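Local coordinates for protein L-rhamnose mutarotase (Formosa agariphila, PDB 6HHN) that catalyses the interconversion of alpha- and beta-L-rhamnose, an anomeric conversion used when the algal polysaccharide ulvan is broken down, at residues L21-K26 and E59-F64; K30-Q35 and D89-I94; Q35-L40 and N81-K86; V49-I54 and F66-G71. One frame throughout, in Å; residues are numbered along the deposited sequence. Where two conformers were deposited one is given.

Contact 1. Residues L21-K26 and E59-F64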
loop_
_atom_site.group_PDB
_atom_site.type_symbol
_atom_site.label_atom_id
_atom_site.label_comp_id
_atom_site.label_asym_id
_atom_site.label_seq_id
_atom_site.Cartn_x
_atom_site.Cartn_y
_atom_site.Cartn_z
ATOM N N LEU A 21 1.650 -13.951 3.336
ATOM C CA LEU A 21 2.812 -14.712 3.779
ATOM C C LEU A 21 2.372 -15.806 4.742
ATOM O O LEU A 21 1.385 -15.662 5.479
ATOM C CB LEU A 21 3.768 -13.732 4.478
ATOM C CG LEU A 21 5.194 -14.122 4.845
ATOM C CD1 LEU A 21 6.006 -14.428 3.605
ATOM C CD2 LEU A 21 5.844 -13.008 5.643
ATOM N N ASN A 22 3.097 -16.906 4.748
ATOM C CA ASN A 22 2.820 -17.944 5.725
ATOM C C ASN A 22 3.280 -17.483 7.107
ATOM O O ASN A 22 4.235 -16.719 7.243
ATOM C CB ASN A 22 3.529 -19.240 5.347
ATOM C CG ASN A 22 2.963 -19.879 4.089
ATOM O OD1 ASN A 22 1.877 -19.537 3.627
ATOM N ND2 ASN A 22 3.692 -20.838 3.549
ATOM N N LYS A 23 2.591 -17.963 8.141
ATOM C CA LYS A 23 2.876 -17.514 9.496
ATOM C C LYS A 23 4.345 -17.721 9.838
ATOM O O LYS A 23 4.911 -18.781 9.573
ATOM C CB LYS A 23 2.014 -18.305 10.488
ATOM C CG LYS A 23 0.521 -18.236 10.213
ATOM C CD LYS A 23 -0.298 -18.644 11.436
ATOM C CE LYS A 23 -1.573 -17.812 11.545
ATOM N NZ LYS A 23 -2.378 -18.164 12.753
ATOM N N GLY A 24 4.956 -16.696 10.434
ATOM C CA GLY A 24 6.299 -16.793 10.969
ATOM C C GLY A 24 7.428 -16.643 9.977
ATOM O O GLY A 24 8.588 -16.860 10.353
ATOM N N GLN A 25 7.143 -16.262 8.733
ATOM C CA GLN A 25 8.152 -16.271 7.681
ATOM C C GLN A 25 8.612 -14.874 7.281
ATOM O O GLN A 25 9.215 -14.714 6.218
ATOM C CB GLN A 25 7.634 -17.030 6.458
ATOM C CG GLN A 25 7.296 -18.474 6.744
ATOM C CD GLN A 25 8.479 -19.234 7.290
ATOM O OE1 GLN A 25 9.609 -19.065 6.838
ATOM N NE2 GLN A 25 8.231 -20.055 8.291
ATOM N N LYS A 26 8.366 -13.862 8.121
ATOM C CA LYS A 26 8.821 -12.521 7.791
ATOM C C LYS A 26 10.322 -12.503 7.538
ATOM O O LYS A 26 10.789 -11.880 6.579
ATOM C CB LYS A 26 8.451 -11.533 8.905
ATOM C CG LYS A 26 8.959 -10.107 8.656
ATOM C CD LYS A 26 8.646 -9.190 9.829
ATOM C CE LYS A 26 9.376 -7.867 9.708
ATOM N NZ LYS A 26 9.281 -7.100 10.989
ATOM N N GLU A 59 1.315 -9.075 11.991
ATOM C CA GLU A 59 0.371 -9.754 12.848
ATOM C C GLU A 59 -0.784 -10.370 12.073
ATOM O O GLU A 59 -1.515 -11.187 12.643
ATOM C CB GLU A 59 -0.168 -8.784 13.901
ATOM C CG GLU A 59 0.805 -8.424 15.009
ATOM C CD GLU A 59 1.997 -7.625 14.555
ATOM O OE1 GLU A 59 3.002 -7.617 15.302
ATOM O OE2 GLU A 59 1.939 -7.006 13.473
ATOM N N THR A 60 -0.973 -10.015 10.802
ATOM C CA THR A 60 -1.989 -10.661 9.981
ATOM C C THR A 60 -1.400 -11.415 8.800
ATOM O O THR A 60 -2.150 -11.887 7.923
ATOM C CB THR A 60 -3.004 -9.650 9.478
ATOM O OG1 THR A 60 -2.336 -8.769 8.583
ATOM C CG2 THR A 60 -3.582 -8.859 10.636
ATOM N N ASN A 61 -0.086 -11.544 8.748
ATOM C CA ASN A 61 0.566 -12.235 7.640
ATOM C C ASN A 61 0.171 -11.632 6.302
ATOM O O ASN A 61 0.027 -12.362 5.300
ATOM C CB ASN A 61 0.243 -13.734 7.661
ATOM C CG ASN A 61 0.383 -14.329 9.034
ATOM O OD1 ASN A 61 1.471 -14.319 9.605
ATOM N ND2 ASN A 61 -0.723 -14.852 9.582
ATOM N N THR A 62 0.041 -10.300 6.252
ATOM C CA THR A 62 -0.415 -9.656 5.027
ATOM C C THR A 62 0.667 -8.762 4.439
ATOM O O THR A 62 1.324 -8.001 5.163
ATOM C CB THR A 62 -1.696 -8.851 5.283
ATOM O OG1 THR A 62 -2.746 -9.751 5.668
ATOM C CG2 THR A 62 -2.109 -8.080 4.047
ATOM N N LEU A 63 0.829 -8.841 3.121
ATOM C CA LEU A 63 1.750 -7.985 2.380
ATOM C C LEU A 63 0.947 -7.022 1.520
ATOM O O LEU A 63 0.001 -7.432 0.844
ATOM C CB LEU A 63 2.653 -8.836 1.481
ATOM C CG LEU A 63 3.522 -9.859 2.207
ATOM C CD1 LEU A 63 4.075 -10.916 1.244
ATOM C CD2 LEU A 63 4.667 -9.153 2.949
ATOM N N PHE A 64 1.315 -5.753 1.562
ATOM C CA PHE A 64 0.712 -4.724 0.729
ATOM C C PHE A 64 1.789 -4.203 -0.209
ATOM O O PHE A 64 2.807 -3.669 0.243
ATOM C CB PHE A 64 0.145 -3.612 1.607
ATOM C CG PHE A 64 -1.033 -4.043 2.461
ATOM C CD1 PHE A 64 -2.325 -3.980 1.960
ATOM C CD2 PHE A 64 -0.856 -4.487 3.770
ATOM C CE1 PHE A 64 -3.416 -4.346 2.734
ATOM C CE2 PHE A 64 -1.957 -4.854 4.561
ATOM C CZ PHE A 64 -3.231 -4.792 4.034
#

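Contact 2. Residues K30-Q35 and D89-I94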
loop_
_atom_site.group_PDB
_atom_site.type_symbol
_atom_site.label_atom_id
_atom_site.label_comp_id
_atom_site.label_asym_id
_atom_site.label_seq_id
_atom_site.Cartn_x
_atom_site.Cartn_y
_atom_site.Cartn_z
ATOM N N LYS A 30 12.082 -11.359 4.045
ATOM C CA LYS A 30 12.918 -10.171 3.960
ATOM C C LYS A 30 14.317 -10.515 3.464
ATOM O O LYS A 30 14.872 -9.809 2.609
ATOM C CB LYS A 30 12.979 -9.481 5.321
ATOM C CG LYS A 30 13.829 -8.226 5.313
ATOM C CD LYS A 30 13.324 -7.196 6.320
ATOM C CE LYS A 30 14.232 -5.973 6.382
ATOM N NZ LYS A 30 15.481 -6.120 5.567
ATOM N N GLU A 31 14.907 -11.593 3.981
ATOM C CA GLU A 31 16.255 -11.962 3.557
ATOM C C GLU A 31 16.294 -12.320 2.074
ATOM O O GLU A 31 17.219 -11.918 1.353
ATOM C CB GLU A 31 16.762 -13.130 4.403
ATOM C CG GLU A 31 16.900 -12.773 5.870
ATOM C CD GLU A 31 17.197 -13.973 6.745
ATOM O OE1 GLU A 31 17.251 -15.102 6.210
ATOM O OE2 GLU A 31 17.372 -13.781 7.969
ATOM N N ARG A 32 15.298 -13.075 1.594
ATOM C CA ARG A 32 15.282 -13.431 0.176
ATOM C C ARG A 32 15.107 -12.193 -0.695
ATOM O O ARG A 32 15.688 -12.112 -1.789
ATOM C CB ARG A 32 14.193 -14.469 -0.093
ATOM C CG ARG A 32 14.460 -15.826 0.536
ATOM C CD ARG A 32 13.402 -16.877 0.184
ATOM N NE ARG A 32 13.408 -18.001 1.136
ATOM C CZ ARG A 32 12.588 -19.053 1.081
ATOM N NH1 ARG A 32 11.696 -19.158 0.105
ATOM N NH2 ARG A 32 12.656 -20.006 2.009
ATOM N N HIS A 33 14.318 -11.213 -0.232
ATOM C CA HIS A 33 14.133 -10.003 -1.023
ATOM C C HIS A 33 15.345 -9.087 -0.969
ATOM O O HIS A 33 15.618 -8.377 -1.946
ATOM C CB HIS A 33 12.833 -9.292 -0.617
ATOM C CG HIS A 33 11.631 -9.988 -1.152
ATOM N ND1 HIS A 33 10.965 -9.574 -2.290
ATOM C CD2 HIS A 33 11.050 -11.150 -0.772
ATOM C CE1 HIS A 33 10.004 -10.438 -2.570
ATOM N NE2 HIS A 33 10.034 -11.402 -1.665
ATOM N N ASP A 34 16.090 -9.102 0.139
ATOM C CA ASP A 34 17.361 -8.391 0.184
ATOM C C ASP A 34 18.328 -8.950 -0.857
ATOM O O ASP A 34 19.239 -8.241 -1.305
ATOM C CB ASP A 34 17.998 -8.519 1.574
ATOM C CG ASP A 34 17.293 -7.685 2.646
ATOM O OD1 ASP A 34 16.441 -6.828 2.318
ATOM O OD2 ASP A 34 17.612 -7.895 3.834
ATOM N N GLN A 35 18.148 -10.219 -1.236
ATOM C CA GLN A 35 18.980 -10.898 -2.226
ATOM C C GLN A 35 18.226 -11.156 -3.529
ATOM O O GLN A 35 18.533 -12.112 -4.259
ATOM C CB GLN A 35 19.504 -12.220 -1.663
ATOM C CG GLN A 35 20.259 -12.095 -0.356
ATOM C CD GLN A 35 21.440 -11.155 -0.456
ATOM O OE1 GLN A 35 22.195 -11.187 -1.434
ATOM N NE2 GLN A 35 21.607 -10.304 0.552
ATOM N N ASP A 89 8.771 -20.271 -7.921
ATOM C CA ASP A 89 9.116 -21.577 -7.365
ATOM C C ASP A 89 9.997 -21.427 -6.124
ATOM O O ASP A 89 9.842 -22.153 -5.136
ATOM C CB ASP A 89 9.882 -22.400 -8.405
ATOM C CG ASP A 89 9.036 -22.837 -9.611
ATOM O OD1 ASP A 89 7.794 -22.777 -9.575
ATOM O OD2 ASP A 89 9.649 -23.260 -10.626
ATOM N N PHE A 90 10.981 -20.522 -6.178
ATOM C CA PHE A 90 11.904 -20.310 -5.063
ATOM C C PHE A 90 11.191 -19.827 -3.811
ATOM O O PHE A 90 11.593 -20.186 -2.695
ATOM C CB PHE A 90 12.950 -19.307 -5.551
ATOM C CG PHE A 90 13.959 -18.878 -4.540
ATOM C CD1 PHE A 90 14.890 -19.747 -4.032
ATOM C CD2 PHE A 90 14.033 -17.540 -4.163
ATOM C CE1 PHE A 90 15.847 -19.331 -3.124
ATOM C CE2 PHE A 90 14.990 -17.109 -3.275
ATOM C CZ PHE A 90 15.905 -18.003 -2.750
ATOM N N MET A 91 10.127 -19.040 -3.965
ATOM C CA MET A 91 9.423 -18.423 -2.858
ATOM C C MET A 91 8.238 -19.246 -2.352
ATOM O O MET A 91 7.604 -18.842 -1.368
ATOM C CB MET A 91 8.914 -17.043 -3.294
ATOM C CG MET A 91 10.017 -16.020 -3.544
ATOM S SD MET A 91 10.993 -15.670 -2.091
ATOM C CE MET A 91 9.706 -15.090 -1.002
ATOM N N ALA A 92 7.908 -20.364 -2.989
ATOM C CA ALA A 92 6.591 -20.966 -2.812
ATOM C C ALA A 92 6.393 -21.598 -1.439
ATOM O O ALA A 92 5.248 -21.805 -1.043
ATOM C CB ALA A 92 6.365 -22.020 -3.894
ATOM N N ASP A 93 7.472 -21.887 -0.717
ATOM C CA ASP A 93 7.355 -22.514 0.594
ATOM C C ASP A 93 6.919 -21.544 1.674
ATOM O O ASP A 93 6.411 -21.992 2.715
ATOM C CB ASP A 93 8.690 -23.147 1.010
ATOM C CG ASP A 93 9.887 -22.160 0.960
ATOM O OD1 ASP A 93 9.890 -21.195 0.158
ATOM O OD2 ASP A 93 10.855 -22.373 1.720
ATOM N N ILE A 94 7.106 -20.241 1.485
ATOM C CA ILE A 94 6.798 -19.272 2.537
ATOM C C ILE A 94 5.666 -18.335 2.178
ATOM O O ILE A 94 5.273 -17.524 3.023
ATOM C CB ILE A 94 8.047 -18.491 2.986
ATOM C CG1 ILE A 94 8.556 -17.604 1.862
ATOM C CG2 ILE A 94 9.117 -19.494 3.463
ATOM C CD1 ILE A 94 9.795 -16.812 2.259
#

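Contact 3. Residues Q35-L40 and N81-K86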
loop_
_atom_site.group_PDB
_atom_site.type_symbol
_atom_site.label_atom_id
_atom_site.label_comp_id
_atom_site.label_asym_id
_atom_site.label_seq_id
_atom_site.Cartn_x
_atom_site.Cartn_y
_atom_site.Cartn_z
ATOM N N GLN A 35 18.148 -10.219 -1.236
ATOM C CA GLN A 35 18.980 -10.898 -2.226
ATOM C C GLN A 35 18.226 -11.156 -3.529
ATOM O O GLN A 35 18.533 -12.112 -4.259
ATOM C CB GLN A 35 19.504 -12.220 -1.663
ATOM C CG GLN A 35 20.259 -12.095 -0.356
ATOM C CD GLN A 35 21.440 -11.155 -0.456
ATOM O OE1 GLN A 35 22.195 -11.187 -1.434
ATOM N NE2 GLN A 35 21.607 -10.304 0.552
ATOM N N LEU A 36 17.244 -10.309 -3.839
ATOM C CA LEU A 36 16.463 -10.467 -5.059
ATOM C C LEU A 36 17.390 -10.558 -6.254
ATOM O O LEU A 36 18.338 -9.781 -6.380
ATOM C CB LEU A 36 15.537 -9.264 -5.241
ATOM C CG LEU A 36 14.623 -9.293 -6.473
ATOM C CD1 LEU A 36 13.525 -10.312 -6.262
ATOM C CD2 LEU A 36 14.038 -7.939 -6.774
ATOM N N TRP A 37 17.129 -11.526 -7.127
ATOM C CA TRP A 37 18.044 -11.776 -8.229
ATOM C C TRP A 37 18.162 -10.541 -9.111
ATOM O O TRP A 37 17.129 -9.948 -9.473
ATOM C CB TRP A 37 17.552 -12.944 -9.079
ATOM C CG TRP A 37 17.314 -14.196 -8.316
ATOM C CD1 TRP A 37 17.891 -14.567 -7.139
ATOM C CD2 TRP A 37 16.404 -15.236 -8.671
ATOM N NE1 TRP A 37 17.405 -15.799 -6.747
ATOM C CE2 TRP A 37 16.500 -16.229 -7.679
ATOM C CE3 TRP A 37 15.557 -15.446 -9.761
ATOM C CZ2 TRP A 37 15.725 -17.390 -7.710
ATOM C CZ3 TRP A 37 14.810 -16.604 -9.805
ATOM C CH2 TRP A 37 14.900 -17.562 -8.781
ATOM N N PRO A 38 19.361 -10.143 -9.506
ATOM C CA PRO A 38 19.486 -9.016 -10.433
ATOM C C PRO A 38 18.764 -9.223 -11.748
ATOM O O PRO A 38 18.292 -8.245 -12.357
ATOM C CB PRO A 38 21.000 -8.860 -10.612
ATOM C CG PRO A 38 21.603 -10.095 -10.180
ATOM C CD PRO A 38 20.664 -10.736 -9.159
ATOM N N GLU A 39 18.640 -10.478 -12.192
ATOM C CA GLU A 39 17.887 -10.757 -13.408
ATOM C C GLU A 39 16.441 -10.303 -13.270
ATOM O O GLU A 39 15.858 -9.758 -14.213
ATOM C CB GLU A 39 17.895 -12.257 -13.707
ATOM C CG GLU A 39 19.234 -12.848 -14.117
ATOM C CD GLU A 39 20.179 -13.168 -12.978
ATOM O OE1 GLU A 39 19.827 -12.939 -11.802
ATOM O OE2 GLU A 39 21.296 -13.688 -13.261
ATOM N N LEU A 40 15.834 -10.549 -12.103
ATOM C CA LEU A 40 14.446 -10.181 -11.883
ATOM C C LEU A 40 14.289 -8.672 -11.776
ATOM O O LEU A 40 13.336 -8.100 -12.317
ATOM C CB LEU A 40 13.924 -10.912 -10.641
ATOM C CG LEU A 40 12.445 -10.702 -10.293
ATOM C CD1 LEU A 40 11.565 -11.038 -11.488
ATOM C CD2 LEU A 40 12.089 -11.557 -9.100
ATOM N N ASN A 81 7.283 -15.375 -18.124
ATOM C CA ASN A 81 8.731 -15.283 -18.197
ATOM C C ASN A 81 9.373 -16.349 -17.320
ATOM O O ASN A 81 8.961 -16.553 -16.175
ATOM C CB ASN A 81 9.167 -13.890 -17.753
ATOM C CG ASN A 81 10.659 -13.756 -17.694
ATOM O OD1 ASN A 81 11.278 -14.132 -16.701
ATOM N ND2 ASN A 81 11.258 -13.211 -18.761
ATOM N N GLU A 82 10.410 -17.005 -17.855
ATOM C CA GLU A 82 11.030 -18.138 -17.168
ATOM C C GLU A 82 11.656 -17.730 -15.838
ATOM O O GLU A 82 11.633 -18.505 -14.864
ATOM C CB GLU A 82 12.075 -18.772 -18.095
ATOM C CG GLU A 82 12.903 -19.887 -17.480
ATOM C CD GLU A 82 13.936 -20.471 -18.444
ATOM O OE1 GLU A 82 14.210 -21.689 -18.355
ATOM O OE2 GLU A 82 14.472 -19.715 -19.291
ATOM N N ILE A 83 12.242 -16.539 -15.769
ATOM C CA ILE A 83 12.885 -16.114 -14.533
ATOM C C ILE A 83 11.846 -15.798 -13.464
ATOM O O ILE A 83 12.044 -16.106 -12.279
ATOM C CB ILE A 83 13.817 -14.923 -14.789
ATOM C CG1 ILE A 83 14.949 -15.329 -15.768
ATOM C CG2 ILE A 83 14.430 -14.436 -13.515
ATOM C CD1 ILE A 83 15.795 -14.201 -16.345
ATOM N N VAL A 84 10.739 -15.155 -13.851
ATOM C CA VAL A 84 9.653 -14.902 -12.902
ATOM C C VAL A 84 9.137 -16.218 -12.346
ATOM O O VAL A 84 8.911 -16.355 -11.138
ATOM C CB VAL A 84 8.543 -14.081 -13.583
ATOM C CG1 VAL A 84 7.308 -14.023 -12.695
ATOM C CG2 VAL A 84 9.057 -12.686 -13.927
ATOM N N LYS A 85 8.936 -17.210 -13.214
ATOM C CA LYS A 85 8.426 -18.490 -12.744
ATOM C C LYS A 85 9.415 -19.164 -11.805
ATOM O O LYS A 85 9.010 -19.795 -10.818
ATOM C CB LYS A 85 8.092 -19.389 -13.928
ATOM C CG LYS A 85 6.893 -18.899 -14.737
ATOM C CD LYS A 85 6.513 -19.892 -15.834
ATOM C CE LYS A 85 7.053 -19.487 -17.179
ATOM N NZ LYS A 85 6.705 -20.494 -18.217
ATOM N N LYS A 86 10.722 -19.034 -12.088
ATOM C CA LYS A 86 11.725 -19.559 -11.168
ATOM C C LYS A 86 11.677 -18.854 -9.822
ATOM O O LYS A 86 11.867 -19.485 -8.778
ATOM C CB LYS A 86 13.123 -19.453 -11.787
ATOM C CG LYS A 86 13.407 -20.499 -12.833
ATOM C CD LYS A 86 14.670 -20.144 -13.584
ATOM C CE LYS A 86 15.035 -21.206 -14.606
ATOM N NZ LYS A 86 15.477 -22.454 -13.938
#

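Contact 4. Residues V49-I54 and F66-G71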
loop_
_atom_site.group_PDB
_atom_site.type_symbol
_atom_site.label_atom_id
_atom_site.label_comp_id
_atom_site.label_asym_id
_atom_site.label_seq_id
_atom_site.Cartn_x
_atom_site.Cartn_y
_atom_site.Cartn_z
ATOM N N VAL A 49 8.311 -1.258 -14.616
ATOM C CA VAL A 49 8.040 -1.160 -13.187
ATOM C C VAL A 49 9.080 -0.261 -12.534
ATOM O O VAL A 49 10.287 -0.402 -12.780
ATOM C CB VAL A 49 8.050 -2.550 -12.534
ATOM C CG1 VAL A 49 7.819 -2.430 -11.021
ATOM C CG2 VAL A 49 7.003 -3.438 -13.150
ATOM N N SER A 50 8.615 0.651 -11.685
ATOM C CA SER A 50 9.497 1.454 -10.854
ATOM C C SER A 50 8.847 1.654 -9.494
ATOM O O SER A 50 7.651 1.393 -9.305
ATOM C CB SER A 50 9.795 2.816 -11.490
ATOM O OG SER A 50 8.613 3.591 -11.626
ATOM N N GLU A 51 9.663 2.100 -8.540
ATOM C CA GLU A 51 9.206 2.455 -7.199
ATOM C C GLU A 51 8.302 1.374 -6.618
ATOM O O GLU A 51 7.189 1.630 -6.154
ATOM C CB GLU A 51 8.532 3.818 -7.200
ATOM C CG GLU A 51 9.497 4.921 -7.599
ATOM C CD GLU A 51 8.864 6.286 -7.553
ATOM O OE1 GLU A 51 8.263 6.609 -6.508
ATOM O OE2 GLU A 51 8.953 7.015 -8.566
ATOM N N TYR A 52 8.805 0.154 -6.660
ATOM C CA TYR A 52 8.092 -1.033 -6.194
ATOM C C TYR A 52 8.441 -1.256 -4.731
ATOM O O TYR A 52 9.579 -1.588 -4.404
ATOM C CB TYR A 52 8.560 -2.216 -7.040
ATOM C CG TYR A 52 7.880 -3.545 -6.828
ATOM C CD1 TYR A 52 6.816 -3.718 -5.953
ATOM C CD2 TYR A 52 8.329 -4.654 -7.529
ATOM C CE1 TYR A 52 6.224 -4.958 -5.809
ATOM C CE2 TYR A 52 7.752 -5.872 -7.388
ATOM C CZ TYR A 52 6.696 -6.039 -6.517
ATOM O OH TYR A 52 6.118 -7.298 -6.381
ATOM N N SER A 53 7.449 -1.079 -3.855
ATOM C CA SER A 53 7.586 -1.307 -2.434
ATOM C C SER A 53 6.643 -2.419 -2.002
ATOM O O SER A 53 5.532 -2.541 -2.529
ATOM C CB SER A 53 7.152 -0.072 -1.618
ATOM O OG SER A 53 8.135 0.965 -1.672
ATOM N N ILE A 54 7.093 -3.223 -1.045
ATOM C CA ILE A 54 6.219 -4.179 -0.369
ATOM C C ILE A 54 6.336 -3.930 1.132
ATOM O O ILE A 54 7.449 -3.811 1.658
ATOM C CB ILE A 54 6.567 -5.636 -0.718
ATOM C CG1 ILE A 54 6.512 -5.850 -2.228
ATOM C CG2 ILE A 54 5.589 -6.582 0.023
ATOM C CD1 ILE A 54 7.065 -7.188 -2.691
ATOM N N PHE A 66 2.924 -1.813 -3.561
ATOM C CA PHE A 66 2.678 -0.621 -4.354
ATOM C C PHE A 66 3.752 -0.553 -5.430
ATOM O O PHE A 66 4.923 -0.780 -5.142
ATOM C CB PHE A 66 2.781 0.625 -3.460
ATOM C CG PHE A 66 2.759 1.920 -4.218
ATOM C CD1 PHE A 66 3.937 2.490 -4.699
ATOM C CD2 PHE A 66 1.564 2.556 -4.476
ATOM C CE1 PHE A 66 3.912 3.670 -5.417
ATOM C CE2 PHE A 66 1.544 3.761 -5.183
ATOM C CZ PHE A 66 2.720 4.306 -5.654
ATOM N N GLN A 67 3.363 -0.231 -6.661
ATOM C CA GLN A 67 4.356 -0.003 -7.703
ATOM C C GLN A 67 3.802 0.968 -8.729
ATOM O O GLN A 67 2.590 1.191 -8.826
ATOM C CB GLN A 67 4.811 -1.302 -8.379
ATOM C CG GLN A 67 3.708 -2.032 -9.051
ATOM C CD GLN A 67 4.087 -3.415 -9.609
ATOM O OE1 GLN A 67 4.975 -4.127 -9.109
ATOM N NE2 GLN A 67 3.388 -3.796 -10.629
ATOM N N LYS A 68 4.713 1.557 -9.486
ATOM C CA LYS A 68 4.370 2.344 -10.656
ATOM C C LYS A 68 4.715 1.542 -11.897
ATOM O O LYS A 68 5.738 0.855 -11.935
ATOM C CB LYS A 68 5.155 3.644 -10.698
ATOM C CG LYS A 68 4.814 4.603 -9.596
ATOM C CD LYS A 68 5.589 5.880 -9.795
ATOM C CE LYS A 68 5.453 6.777 -8.598
ATOM N NZ LYS A 68 6.229 8.051 -8.760
ATOM N N VAL A 69 3.868 1.645 -12.912
ATOM C CA VAL A 69 4.058 0.923 -14.159
ATOM C C VAL A 69 3.913 1.921 -15.291
ATOM O O VAL A 69 2.880 2.593 -15.405
ATOM C CB VAL A 69 3.065 -0.238 -14.318
ATOM C CG1 VAL A 69 3.292 -0.933 -15.654
ATOM C CG2 VAL A 69 3.219 -1.226 -13.162
ATOM N N SER A 70 4.952 2.027 -16.115
ATOM C CA SER A 70 4.939 2.919 -17.274
ATOM C C SER A 70 4.703 2.058 -18.509
ATOM O O SER A 70 5.632 1.630 -19.194
ATOM C CB SER A 70 6.244 3.698 -17.357
ATOM O OG SER A 70 6.411 4.509 -16.208
ATOM N N GLY A 71 3.428 1.793 -18.780
ATOM C CA GLY A 71 3.029 1.006 -19.931
ATOM C C GLY A 71 3.818 -0.276 -20.106
ATOM O O GLY A 71 4.015 -1.029 -19.156
HETATM O O HOH W 1 7.321 3.069 -13.992
#

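Contact 1. Residues L21-K26 and E59-F64
The flat carboxamide of Asn61 meets Lys23 with one face: Lys23 CA and CG both lie about 3 Å to the same side of its plane, CA 3.5 Å from Asn61 OD1 and CG 3.7 Å from Asn61 ND2. Asn61 belongs to the turn of the hairpin formed by strands 52-57 and 62-69, where Asn61 and Thr62 both face Asp57, as in a G1 beta bulge; its positive phi (55°) agrees with this. The loop it touches is a type II turn from Asn22 to Gln25, leading into helix 26-34. With an alanine in place of Asn61 the amide face is gone, and the backbone and CG of Lys23 would probably lose the flat surface they lie against. Farther in, Leu21 packs on Leu63, near Tyr29, a probable substrate-binding residue. The backbones are tied by Leu21 N, which donates to Asn61 O over 3.0 Å at 151°, approaching from above the carbonyl plane rather than along a lone pair.

Contact 2. Residues K30-Q35 and D89-I94
Arg32 reaches Asp93 because its CG stands anti to the carbonyl carbon (chi1 -68°) and its chain then runs extended from CG to NE, while Asp93 turns its carboxylate back to meet it, with CG set between its own backbone N and carbonyl carbon (chi1 54°). The result is an end-on, two-pronged salt bridge: Arg32 NH1 gives 2.7 Å to Asp93 OD1, and Arg32 NH2 gives 3.0 Å to Asp93 OD2. Both bonds are nearly straight, and the guanidinium and carboxylate lie almost coplanar, 16° apart. Asp93 OD1 uses its syn lone pair, and the two bonds together restrain the rotation of both groups. Ile94 CD1 covers one guanidinium face, offset toward the rim, at 3.8 Å from Arg32 CZ. Lower on the chain, Arg32 CD sits 3.5 Å from Met91 SD and 3.8 Å from Phe90 CE2. In this dimeric alpha+beta barrel fold, the bridge ties helix 26-34 to the loop that follows helix 82-91, while Phe90 and Met91 pack along the arginine chain. Helix 26-34 also carries His33, the proton donor by similarity, whose ring stacks on Tyr29 and meets Phe112 of the second subunit edge-to-face. Met91, bent at chi2 and chi3, brings its methyl to the edge of that imidazole, with Met91 CE 3.8 Å from His33 NE2.

Contact 3. Residues Q35-L40 and N81-K86
This is a van der Waals contact, apolar side chains plus an indole edge against backbone carbonyls, between the N-terminal turns of helices 38-46 and 82-91 on the helical layer of the dimeric alpha+beta barrel fold; no hydrogen bond crosses it. Trp37, at the N-cap position of helix 38-46, and Ile83 carry most of the contact. With Trp37 CG anti to the carbonyl carbon (chi1 -55°), the indole reaches across to the other helix and presents the edge of its benzene ring to two backbone carbonyls: Trp37 CZ3 lies 3.7 Å from Ile83 O, and Trp37 CH2 3.6 Å from Lys86 O. Both oxygens are near the ring plane, where the weakly positive C-H edge would suit them. Trp37 CE3 also touches Ile83 CG2 at 4.0 Å, while the other end of Ile83, CD1, rests 3.9 Å from Glu39 CB. Deeper in, Leu40 and Val84 cross at about a right angle, methyl against methyl. Trp37 also meets Trp87, substrate-binding by similarity, edge-to-face. With an alanine in place of Trp37, the two helices would probably be left with a gap between them, and Trp87 would lose an aromatic neighbour. The start of helix 82-91 is capped by Asn81, whose OD1 takes the N-H of Val84 at 3.1 Å, in the carbonyl plane on a lone pair, and more weakly that of Ile83.

Contact 4. Residues V49-I54 and F66-G71
Lys68, Phe66 and Glu51 bury the most surface here, set by an antiparallel pairing of strand 62-69 with strands 49-50 and 52-57. Lys68 forms a hydrogen-bonded pair with Ser50, Lys68 N giving 2.9 Å to Ser50 O and Lys68 O receiving the reverse bond from Ser50 N. Phe66 pairs in the same way with Ser53. Two residues, Glu51 and Tyr52, thus face the single Gln67, which makes a beta bulge; the chain turns a corner at Glu51. The bulge leaves Glu51 O at the edge of the Phe66 ring, 3.7 Å from Phe66 CD1. Gln67 and Tyr52, substrate-binding by similarity, run side by side and point the same way. The amide stands nearly upright on the phenol ring, planes 84° apart, with Gln67 OE1 3.4 Å above the centre of the Tyr52 ring plane. The extended chains of Lys68 and Glu51 cross at a slant near their ends: Lys68 NZ donates to Glu51 OE2 over 2.9 Å, coming from above the carboxylate plane. Tyr52, Ser53 and Ile54 also pair antiparallel with a strand of the second subunit, continuing the sheet. Glu51 OE1 pairs with Lys68 of the second subunit, and the reciprocal bridge forms too, while the two Phe66 rings stack across the interface. Each charge thus has a mate of opposite sign in both subunits, so this cluster is likely to bind the dimer electrostatically.

Overall arrangement
Contacts 1 and 2 meet directly: Asn22 N lies 2.8 Å from Ile94 O, a probable hydrogen bond, and their centres are about 13 Å apart. Contacts 2 and 3 share Gln35 and helix 82-91, touch through Phe90 and Trp37, and have centres about 11 Å apart. Contact 4 lies across the chain's centre from contacts 1 and 2, yet strand 62-69 serves both it and contact 1, where Leu63 packs on Ile54. The probable substrate site draws on several of them: His33 comes from contact 2, Tyr52 from contact 4, with these side chains about 6 Å apart at their nearest atoms, while Trp87 is flanked by Leu40 of contact 3 and Met91 of contact 2.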